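Local coordinates for protein peptidoglycan glycosyltransferase (Eggerthella lenta, PDB 4MNR) that belongs to the penicillin-binding proteins, with a transpeptidase-type domain of the beta-lactamase-like fold, at residues A261-P273 with P317-I331. Sequence-based numbering, arbitrary orientation. Where two conformers were deposited one is given.
Sequences AESFGFNKEIDFP and PQATVLEMAMVGTAI
Glu323 reaches from helix 321-332 to the point where the chain leaves helix 242-263, and its OE2 lies 2.7 Å from Phe264 O. Two oxygens that close suggest a protonated acid handing its hydrogen to the carbonyl. The side chain leaves with CG anti to the backbone N (chi1 167°) and bends at chi2, which lays the carboxylate beside the Phe266 ring, the two planes 59° apart and OE2 3.6 Å from Phe266 CE1. At its CE2 and CZ end the same ring meets Pro317 CB and Ala319 CB, and the selenium of selenomethionine Met324 lies at its edge. Farther along helix 321-332, toward its C-terminal end, the Phe264 ring meets Val327, one turn on from Glu323, and then Ala330, whose CB is 3.6 Å from Phe264 CE1. As 261-273 continues past the turn, Ile270 CD1 and CE of selenomethionine Met326 come tip to tip at 3.7 Å. Farther on, Leu322 CD2 sits over the centre of the Phe272 ring in a CH-pi contact (3.9 Å to the centroid), with Pro273 CD on the opposite face.

Behind this first shell, Phe187 adds an edge-to-face partner for Phe266. A Schellman motif at Gly265 ends helix 242-263, Phe266 N bonding to Ala261 O and Gly265 N to Glu262 O; the positive phi of 114° suits glycine. Thr320 OG1 caps the partner helix by accepting from Glu323 N, fixing the start of the turn that carries the acid. That helix also packs on strands 409-418 and 425-431 of the five-stranded sheet. Burial, an OE1 with no partner in the model, and a carbonyl oxygen against OE2 would all favour the neutral form of Glu323, probably with a raised pKa.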
ATOM      1  N   ALA A 261       9.333   4.828  12.469  1.00 12.45           N
ATOM      2  CA  ALA A 261       8.096   4.749  11.712  1.00 10.58           C
ATOM      3  C   ALA A 261       7.813   6.104  11.060  1.00 11.62           C
ATOM      4  O   ALA A 261       7.357   6.170   9.910  1.00 11.65           O
ATOM      5  CB  ALA A 261       6.945   4.348  12.622  1.00 11.72           C
ATOM      6  N   GLU A 262       8.068   7.180  11.795  1.00 13.03           N
ATOM      7  CA  GLU A 262       7.807   8.506  11.252  1.00 15.39           C
ATOM      8  C   GLU A 262       8.708   8.805  10.048  1.00 15.89           C
ATOM      9  O   GLU A 262       8.307   9.520   9.120  1.00 16.58           O
ATOM     10  CB  GLU A 262       7.889   9.577  12.344  1.00 16.52           C
ATOM     11  CG  GLU A 262       6.667   9.511  13.275  1.00 17.88           C
ATOM     12  CD  GLU A 262       6.690  10.506  14.412  1.00 27.41           C
ATOM     13  OE1 GLU A 262       7.746  11.139  14.633  1.00 32.13           O
ATOM     14  OE2 GLU A 262       5.638  10.644  15.088  1.00 24.68           O
ATOM     15  N   SER A 263       9.913   8.243  10.053  0.50 13.07           N
ATOM     16  CA  SER A 263      10.829   8.420   8.924  0.50 14.13           C
ATOM     17  C   SER A 263      10.287   7.805   7.632  0.50 13.09           C
ATOM     18  O   SER A 263      10.679   8.214   6.536  0.50 14.00           O
ATOM     19  CB  SER A 263      12.212   7.840   9.246  0.50 17.90           C
ATOM     20  OG  SER A 263      12.805   8.505  10.350  0.50 20.48           O
ATOM     21  N   PHE A 264       9.392   6.827   7.766  1.00 11.09           N
ATOM     22  CA  PHE A 264       8.783   6.164   6.621  1.00 11.60           C
ATOM     23  C   PHE A 264       7.424   6.756   6.299  1.00 12.03           C
ATOM     24  O   PHE A 264       6.743   6.285   5.394  1.00 15.32           O
ATOM     25  CB  PHE A 264       8.594   4.667   6.888  1.00 12.47           C
ATOM     26  CG  PHE A 264       9.831   3.843   6.673  1.00 11.80           C
ATOM     27  CD1 PHE A 264      10.031   3.181   5.466  1.00 12.15           C
ATOM     28  CD2 PHE A 264      10.760   3.684   7.682  1.00 12.60           C
ATOM     29  CE1 PHE A 264      11.147   2.394   5.263  1.00 10.40           C
ATOM     30  CE2 PHE A 264      11.884   2.898   7.490  1.00 13.18           C
ATOM     31  CZ  PHE A 264      12.088   2.259   6.277  1.00 11.61           C
ATOM     32  N   GLY A 265       7.011   7.769   7.043  1.00 13.19           N
ATOM     33  CA  GLY A 265       5.792   8.466   6.678  1.00 14.70           C
ATOM     34  C   GLY A 265       4.627   8.343   7.636  1.00 13.42           C
ATOM     35  O   GLY A 265       3.590   8.976   7.428  1.00 13.00           O
ATOM     36  N   PHE A 266       4.776   7.545   8.688  1.00 11.49           N
ATOM     37  CA  PHE A 266       3.722   7.486   9.694  1.00  9.24           C
ATOM     38  C   PHE A 266       3.571   8.838  10.398  1.00 12.73           C
ATOM     39  O   PHE A 266       4.553   9.551  10.630  1.00 13.84           O
ATOM     40  CB  PHE A 266       3.975   6.332  10.682  1.00 10.36           C
ATOM     41  CG  PHE A 266       3.702   4.973  10.094  1.00 10.32           C
ATOM     42  CD1 PHE A 266       4.612   4.383   9.234  1.00 10.59           C
ATOM     43  CD2 PHE A 266       2.520   4.302  10.378  1.00 12.73           C
ATOM     44  CE1 PHE A 266       4.367   3.142   8.670  1.00 12.69           C
ATOM     45  CE2 PHE A 266       2.259   3.053   9.827  1.00 13.78           C
ATOM     46  CZ  PHE A 266       3.178   2.466   8.965  1.00 10.87           C
ATOM     47  N   ASN A 267       2.326   9.194  10.718  1.00 11.83           N
ATOM     48  CA  ASN A 267       1.992  10.468  11.362  1.00 13.50           C
ATOM     49  C   ASN A 267       2.323  11.693  10.525  1.00 14.92           C
ATOM     50  O   ASN A 267       2.487  12.791  11.066  1.00 17.70           O
ATOM     51  CB  ASN A 267       2.626  10.602  12.749  1.00 15.05           C
ATOM     52  CG  ASN A 267       2.105   9.574  13.730  1.00 16.78           C
ATOM     53  OD1 ASN A 267       0.985   9.077  13.595  1.00 17.00           O
ATOM     54  ND2 ASN A 267       2.904   9.273  14.738  1.00 17.39           N
ATOM     55  N   LYS A 268       2.421  11.500   9.214  1.00 17.89           N
ATOM     56  CA  LYS A 268       2.583  12.614   8.281  1.00 22.20           C
ATOM     57  C   LYS A 268       1.380  12.665   7.341  1.00 19.65           C
ATOM     58  O   LYS A 268       0.902  11.645   6.870  1.00 22.38           O
ATOM     59  CB  LYS A 268       3.850  12.438   7.448  1.00 26.58           C
ATOM     60  CG  LYS A 268       5.115  12.203   8.249  1.00 32.91           C
ATOM     61  CD  LYS A 268       5.562  13.453   8.989  1.00 41.51           C
ATOM     62  CE  LYS A 268       6.823  13.178   9.787  1.00 47.05           C
ATOM     63  NZ  LYS A 268       7.843  12.486   8.951  1.00 50.28           N
ATOM     64  N   GLU A 269       0.883  13.866   7.081  1.00 35.83           N
ATOM     65  CA  GLU A 269      -0.146  14.013   6.073  1.00 42.10           C
ATOM     66  C   GLU A 269       0.545  14.023   4.721  1.00 40.61           C
ATOM     67  O   GLU A 269       1.381  14.876   4.438  1.00 42.41           O
ATOM     68  CB  GLU A 269      -0.975  15.278   6.302  1.00 53.45           C
ATOM     69  CG  GLU A 269      -2.110  15.073   7.305  1.00 61.08           C
ATOM     70  CD  GLU A 269      -2.680  16.376   7.835  1.00 67.80           C
ATOM     71  OE1 GLU A 269      -2.069  16.961   8.756  1.00 69.97           O
ATOM     72  OE2 GLU A 269      -3.740  16.812   7.337  1.00 69.54           O
ATOM     73  N   ILE A 270       0.225  13.032   3.909  1.00 35.39           N
ATOM     74  CA  ILE A 270       0.840  12.917   2.601  1.00 33.05           C
ATOM     75  C   ILE A 270      -0.145  13.397   1.554  1.00 27.69           C
ATOM     76  O   ILE A 270      -1.290  12.958   1.513  1.00 31.80           O
ATOM     77  CB  ILE A 270       1.314  11.480   2.345  1.00 35.90           C
ATOM     78  CG1 ILE A 270       2.573  11.219   3.185  1.00 38.36           C
ATOM     79  CG2 ILE A 270       1.595  11.254   0.859  1.00 36.82           C
ATOM     80  CD1 ILE A 270       2.771   9.774   3.588  1.00 38.94           C
ATOM     81  N   ASP A 271       0.307  14.336   0.729  1.00 16.30           N
ATOM     82  CA  ASP A 271      -0.527  14.942  -0.291  1.00 17.82           C
ATOM     83  C   ASP A 271      -0.844  13.900  -1.371  1.00 18.88           C
ATOM     84  O   ASP A 271       0.046  13.180  -1.829  1.00 21.05           O
ATOM     85  CB  ASP A 271       0.240  16.123  -0.885  1.00 23.08           C
ATOM     86  CG  ASP A 271      -0.604  16.984  -1.804  1.00 34.46           C
ATOM     87  OD1 ASP A 271      -1.839  17.053  -1.623  1.00 37.30           O
ATOM     88  OD2 ASP A 271      -0.014  17.610  -2.706  1.00 43.00           O
ATOM     89  N   PHE A 272      -2.111  13.811  -1.766  1.00 18.77           N
ATOM     90  CA  PHE A 272      -2.519  12.852  -2.795  1.00 16.21           C
ATOM     91  C   PHE A 272      -3.857  13.317  -3.370  1.00 16.01           C
ATOM     92  O   PHE A 272      -4.668  13.908  -2.651  1.00 19.86           O
ATOM     93  CB  PHE A 272      -2.601  11.427  -2.200  1.00 14.88           C
ATOM     94  CG  PHE A 272      -2.548  10.329  -3.229  1.00 14.18           C
ATOM     95  CD1 PHE A 272      -1.407  10.139  -4.008  1.00 11.65           C
ATOM     96  CD2 PHE A 272      -3.626   9.478  -3.415  1.00 14.18           C
ATOM     97  CE1 PHE A 272      -1.358   9.145  -4.959  1.00 13.62           C
ATOM     98  CE2 PHE A 272      -3.575   8.476  -4.363  1.00 12.36           C
ATOM     99  CZ  PHE A 272      -2.450   8.305  -5.137  1.00 14.23           C
ATOM    100  N   PRO A 273      -4.085  13.096  -4.678  1.00 16.27           N
ATOM    101  CA  PRO A 273      -5.336  13.593  -5.267  1.00 19.86           C
ATOM    102  C   PRO A 273      -6.577  12.864  -4.757  1.00 18.79           C
ATOM    103  O   PRO A 273      -7.667  13.427  -4.791  1.00 22.35           O
ATOM    104  CB  PRO A 273      -5.143  13.359  -6.772  1.00 18.35           C
ATOM    105  CG  PRO A 273      -4.066  12.331  -6.872  1.00 18.31           C
ATOM    106  CD  PRO A 273      -3.153  12.604  -5.708  1.00 16.53           C
ATOM    107  N   PRO A 317       0.960   0.306  14.640  1.00 11.58           N
ATOM    108  CA  PRO A 317       0.764   0.997  13.355  1.00  8.55           C
ATOM    109  C   PRO A 317      -0.563   0.706  12.656  1.00 11.56           C
ATOM    110  O   PRO A 317      -1.083  -0.411  12.723  1.00 11.03           O
ATOM    111  CB  PRO A 317       1.899   0.447  12.499  1.00  8.05           C
ATOM    112  CG  PRO A 317       2.164  -0.932  13.077  1.00  8.48           C
ATOM    113  CD  PRO A 317       1.970  -0.767  14.548  1.00  8.58           C
ATOM    114  N   GLN A 318      -1.108   1.731  12.007  1.00 10.55           N
ATOM    115  CA  GLN A 318      -2.231   1.554  11.091  1.00  8.65           C
ATOM    116  C   GLN A 318      -1.807   2.253   9.816  1.00  8.39           C
ATOM    117  O   GLN A 318      -1.354   3.398   9.852  1.00 11.28           O
ATOM    118  CB  GLN A 318      -3.487   2.224  11.619  1.00 14.08           C
ATOM    119  CG  GLN A 318      -3.903   1.744  12.990  1.00 15.14           C
ATOM    120  CD  GLN A 318      -5.174   2.414  13.457  1.00 19.05           C
ATOM    121  OE1 GLN A 318      -5.195   3.095  14.484  1.00 23.11           O
ATOM    122  NE2 GLN A 318      -6.245   2.228  12.703  1.00 16.67           N
ATOM    123  N   ALA A 319      -1.967   1.582   8.687  1.00  8.86           N
ATOM    124  CA  ALA A 319      -1.423   2.132   7.460  1.00  9.22           C
ATOM    125  C   ALA A 319      -2.379   1.942   6.305  1.00  7.99           C
ATOM    126  O   ALA A 319      -3.156   0.984   6.284  1.00  9.89           O
ATOM    127  CB  ALA A 319      -0.098   1.459   7.131  1.00 10.73           C
ATOM    128  N   THR A 320      -2.276   2.827   5.320  1.00  8.05           N
ATOM    129  CA  THR A 320      -2.946   2.565   4.047  1.00 10.44           C
ATOM    130  C   THR A 320      -2.115   1.613   3.207  1.00 11.30           C
ATOM    131  O   THR A 320      -0.931   1.433   3.458  1.00  8.75           O
ATOM    132  CB  THR A 320      -3.154   3.862   3.260  1.00 10.88           C
ATOM    133  OG1 THR A 320      -1.895   4.504   3.037  1.00 11.05           O
ATOM    134  CG2 THR A 320      -4.057   4.794   4.017  1.00 12.32           C
ATOM    135  N   VAL A 321      -2.721   1.009   2.188  1.00 10.21           N
ATOM    136  CA  VAL A 321      -1.958   0.143   1.294  1.00  9.27           C
ATOM    137  C   VAL A 321      -0.924   0.988   0.540  1.00 10.60           C
ATOM    138  O   VAL A 321       0.208   0.557   0.301  1.00 10.11           O
ATOM    139  CB  VAL A 321      -2.889  -0.619   0.337  1.00 10.24           C
ATOM    140  CG1 VAL A 321      -2.079  -1.534  -0.591  1.00 12.93           C
ATOM    141  CG2 VAL A 321      -3.894  -1.421   1.158  1.00 11.41           C
ATOM    142  N   LEU A 322      -1.307   2.220   0.208  1.00  9.87           N
ATOM    143  CA  LEU A 322      -0.378   3.164  -0.413  1.00 12.08           C
ATOM    144  C   LEU A 322       0.848   3.401   0.466  1.00  6.97           C
ATOM    145  O   LEU A 322       1.983   3.380  -0.031  1.00  9.71           O
ATOM    146  CB  LEU A 322      -1.094   4.491  -0.694  1.00 12.55           C
ATOM    147  CG  LEU A 322      -0.232   5.616  -1.254  1.00 12.25           C
ATOM    148  CD1 LEU A 322       0.440   5.212  -2.578  1.00 11.90           C
ATOM    149  CD2 LEU A 322      -1.057   6.889  -1.439  1.00 14.32           C
ATOM    150  N   GLU A 323       0.627   3.587   1.772  1.00  7.63           N
ATOM    151  CA  GLU A 323       1.738   3.775   2.699  1.00  8.67           C
ATOM    152  C   GLU A 323       2.649   2.546   2.709  1.00  7.92           C
ATOM    153  O   GLU A 323       3.870   2.681   2.703  1.00 10.24           O
ATOM    154  CB  GLU A 323       1.246   4.063   4.119  1.00 12.64           C
ATOM    155  CG  GLU A 323       2.327   3.950   5.195  1.00 13.48           C
ATOM    156  CD  GLU A 323       3.444   4.992   5.062  1.00 17.83           C
ATOM    157  OE1 GLU A 323       3.177   6.135   4.632  1.00 24.17           O
ATOM    158  OE2 GLU A 323       4.604   4.661   5.394  1.00 16.28           O
HETATM  159  N   MSE A 324       2.069   1.352   2.714  1.00  8.87           N
HETATM  160  CA  MSE A 324       2.914   0.158   2.706  1.00 10.31           C
HETATM  161  C   MSE A 324       3.693  -0.002   1.407  1.00 10.24           C
HETATM  162  O   MSE A 324       4.812  -0.494   1.404  1.00  9.98           O
HETATM  163  CB  MSE A 324       2.116  -1.113   3.058  1.00 11.50           C
HETATM  164  CG  MSE A 324       1.498  -1.061   4.445  1.00 10.95           C
HETATM  165 SE   MSE A 324       2.753  -0.514   5.853  0.76 18.05          SE
HETATM  166  CE  MSE A 324       4.098  -1.912   5.625  1.00 17.28           C
ATOM    167  N   ALA A 325       3.121   0.442   0.294  1.00  7.43           N
ATOM    168  CA  ALA A 325       3.856   0.454  -0.952  1.00  7.95           C
ATOM    169  C   ALA A 325       5.007   1.449  -0.856  1.00  9.38           C
ATOM    170  O   ALA A 325       6.103   1.165  -1.319  1.00 10.24           O
ATOM    171  CB  ALA A 325       2.934   0.789  -2.123  1.00 11.23           C
HETATM  172  N   MSE A 326       4.758   2.597  -0.231  1.00  9.42           N
HETATM  173  CA  MSE A 326       5.821   3.580  -0.006  1.00  9.91           C
HETATM  174  C   MSE A 326       6.946   3.026   0.863  1.00  9.31           C
HETATM  175  O   MSE A 326       8.119   3.325   0.640  1.00 11.56           O
HETATM  176  CB  MSE A 326       5.258   4.871   0.587  1.00 10.84           C
HETATM  177  CG  MSE A 326       4.318   5.575  -0.412  1.00 13.42           C
HETATM  178 SE   MSE A 326       3.311   7.006   0.440  0.68 30.13          SE
HETATM  179  CE  MSE A 326       4.799   7.947   1.162  1.00 25.16           C
ATOM    180  N   VAL A 327       6.595   2.214   1.858  1.00 10.21           N
ATOM    181  CA  VAL A 327       7.621   1.551   2.661  1.00 10.32           C
ATOM    182  C   VAL A 327       8.489   0.676   1.761  1.00 12.76           C
ATOM    183  O   VAL A 327       9.713   0.689   1.845  1.00 11.36           O
ATOM    184  CB  VAL A 327       6.993   0.710   3.802  1.00  9.53           C
ATOM    185  CG1 VAL A 327       8.039  -0.215   4.407  1.00 14.38           C
ATOM    186  CG2 VAL A 327       6.415   1.614   4.866  1.00 11.10           C
ATOM    187  N   GLY A 328       7.844  -0.073   0.873  1.00  8.05           N
ATOM    188  CA  GLY A 328       8.558  -0.861  -0.107  1.00  9.94           C
ATOM    189  C   GLY A 328       9.445  -0.030  -1.024  1.00 10.69           C
ATOM    190  O   GLY A 328      10.572  -0.426  -1.343  1.00  9.51           O
ATOM    191  N   THR A 329       8.946   1.119  -1.470  1.00  7.20           N
ATOM    192  CA  THR A 329       9.757   1.934  -2.372  1.00 10.79           C
ATOM    193  C   THR A 329      11.001   2.485  -1.666  1.00  9.06           C
ATOM    194  O   THR A 329      12.022   2.658  -2.309  1.00 10.69           O
ATOM    195  CB  THR A 329       8.985   3.077  -3.081  1.00 11.34           C
ATOM    196  OG1 THR A 329       8.542   4.054  -2.126  1.00 12.37           O
ATOM    197  CG2 THR A 329       7.797   2.518  -3.863  1.00 11.08           C
ATOM    198  N   ALA A 330      10.922   2.714  -0.354  1.00  8.48           N
ATOM    199  CA  ALA A 330      12.088   3.192   0.391  1.00  7.91           C
ATOM    200  C   ALA A 330      13.200   2.164   0.315  1.00  9.43           C
ATOM    201  O   ALA A 330      14.358   2.491   0.089  1.00 13.38           O
ATOM    202  CB  ALA A 330      11.729   3.452   1.844  1.00 10.46           C
ATOM    203  N   ILE A 331      12.842   0.902   0.507  1.00  8.09           N
ATOM    204  CA  ILE A 331      13.838  -0.161   0.468  1.00 10.11           C
ATOM    205  C   ILE A 331      14.378  -0.363  -0.950  1.00 10.77           C
ATOM    206  O   ILE A 331      15.579  -0.575  -1.147  1.00 12.42           O
ATOM    207  CB  ILE A 331      13.270  -1.461   1.064  1.00  9.21           C
ATOM    208  CG1 ILE A 331      12.824  -1.206   2.517  1.00 12.20           C
ATOM    209  CG2 ILE A 331      14.299  -2.581   1.004  1.00  9.48           C
ATOM    210  CD1 ILE A 331      13.903  -0.581   3.399  1.00 13.04           C
TER